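Local coordinates for protein (endonuclease) (Salmonella typhimurium, PDB 1BYR), which is an endonuclease of the PLD-like family, with an alpha/beta domain in which helices pack against a mixed beta-sheet, at residues A[75-79]-A[80-84]. Numbering follows the deposited sequence.
Sequences NYIAN and SGIPL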
# COMPACT_ATOMS: atom_id res chain seq x y z
N ASN A 75 -14.11 -15.14 -12.45
CA ASN A 75 -15.29 -15.94 -12.80
C ASN A 75 -16.11 -16.25 -11.55
O ASN A 75 -17.34 -16.12 -11.53
CB ASN A 75 -14.88 -17.26 -13.48
CG ASN A 75 -14.52 -17.09 -14.94
OD1 ASN A 75 -13.91 -17.98 -15.55
ND2 ASN A 75 -14.88 -15.96 -15.51
N TYR A 76 -15.42 -16.66 -10.49
CA TYR A 76 -16.07 -16.94 -9.22
C TYR A 76 -16.86 -15.72 -8.74
O TYR A 76 -18.01 -15.82 -8.34
CB TYR A 76 -15.01 -17.33 -8.18
CG TYR A 76 -15.57 -17.62 -6.82
CD1 TYR A 76 -16.46 -18.67 -6.62
CD2 TYR A 76 -15.21 -16.85 -5.73
CE1 TYR A 76 -16.97 -18.93 -5.36
CE2 TYR A 76 -15.72 -17.10 -4.48
CZ TYR A 76 -16.60 -18.14 -4.30
OH TYR A 76 -17.10 -18.38 -3.04
N ILE A 77 -16.23 -14.55 -8.80
CA ILE A 77 -16.87 -13.31 -8.36
C ILE A 77 -18.08 -12.91 -9.22
O ILE A 77 -19.15 -12.58 -8.69
CB ILE A 77 -15.83 -12.15 -8.32
CG1 ILE A 77 -14.78 -12.45 -7.26
CG2 ILE A 77 -16.51 -10.83 -8.03
CD1 ILE A 77 -15.29 -12.39 -5.84
N ALA A 78 -17.93 -12.92 -10.55
CA ALA A 78 -19.05 -12.55 -11.41
C ALA A 78 -20.24 -13.52 -11.26
O ALA A 78 -21.39 -13.08 -11.24
CB ALA A 78 -18.59 -12.51 -12.87
N ASN A 79 -19.96 -14.81 -11.14
CA ASN A 79 -21.00 -15.84 -10.98
C ASN A 79 -21.87 -15.58 -9.75
O ASN A 79 -23.00 -16.07 -9.68
CB ASN A 79 -20.37 -17.23 -10.87
CG ASN A 79 -19.81 -17.71 -12.19
OD1 ASN A 79 -20.32 -17.39 -13.26
ND2 ASN A 79 -18.75 -18.49 -12.12
N SER A 80 -21.33 -14.84 -8.79
CA SER A 80 -22.06 -14.51 -7.56
C SER A 80 -22.92 -13.25 -7.67
O SER A 80 -23.56 -12.86 -6.71
CB SER A 80 -21.09 -14.34 -6.40
OG SER A 80 -20.39 -15.54 -6.17
N GLY A 81 -22.91 -12.60 -8.83
CA GLY A 81 -23.72 -11.40 -8.98
C GLY A 81 -23.02 -10.15 -8.48
O GLY A 81 -23.65 -9.10 -8.35
N ILE A 82 -21.72 -10.23 -8.20
CA ILE A 82 -20.98 -9.06 -7.73
C ILE A 82 -20.49 -8.29 -8.94
O ILE A 82 -19.71 -8.80 -9.74
CB ILE A 82 -19.72 -9.45 -6.90
CG1 ILE A 82 -20.12 -9.81 -5.47
CG2 ILE A 82 -18.73 -8.27 -6.86
CD1 ILE A 82 -19.05 -10.63 -4.73
N PRO A 83 -20.94 -7.03 -9.09
CA PRO A 83 -20.50 -6.22 -10.23
C PRO A 83 -18.96 -6.05 -10.25
O PRO A 83 -18.35 -5.54 -9.31
CB PRO A 83 -21.23 -4.89 -10.03
CG PRO A 83 -22.41 -5.25 -9.12
CD PRO A 83 -21.88 -6.31 -8.22
N LEU A 84 -18.34 -6.48 -11.34
CA LEU A 84 -16.89 -6.39 -11.46
C LEU A 84 -16.42 -5.81 -12.78
O LEU A 84 -16.98 -6.10 -13.85
CB LEU A 84 -16.31 -7.79 -11.25
CG LEU A 84 -14.85 -8.06 -11.60
CD1 LEU A 84 -13.94 -7.56 -10.47
CD2 LEU A 84 -14.65 -9.56 -11.84
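Ile77 and Ile82, five residues apart, meet through their CG2 methyls where helix 68-79 gives way to the turn that follows it. The two CG2 atoms lie 3.6 Å apart and the side chains cross at a slant, while CB of Ile82 sits 3.7 Å from CG2 of Ile77. In Ile77, CG1 is held beside the backbone N (chi1 -65°) and CG2 stands anti to that nitrogen, the position from which it meets Ile82. CD2 of Leu84 approaches the same methyl of Ile77 more distantly, at 4.4 Å. Phe37 also touches Ile77, and Ile58 on strand 55-61 receives both Ile82 and Leu84, so this buried side faces the hydrophobic layer between helix and sheet.

The reversal that brings Ile82 back against the last helical turn is a Schellman motif, in which Gly81 is the first residue to leave helical backbone angles, as in glycine-terminated helices. Gly81 adopts positive phi (84°), a left-handed conformation that glycine, lacking a side chain, takes up readily. Its N donates to Ala78 O at 2.9 Å in a nearly straight bond (164° at the hydrogen). Ser80 N binds Ile77 O at 3.1 Å, less straight, and adds a weak bond to Tyr76 O at 3.5 Å. Two residues after the glycine, Pro83 pairs through its backbone with Ile58, leading the chain into strand 84-87 of the sheet.

On the outer side the fit is much looser. Asn79 directs its CB away from the turn, and its OD1 finds a hydrogen bond with OG of Ser153 near the carboxyl terminus. Asn79 and Gly81 are both exposed to solvent.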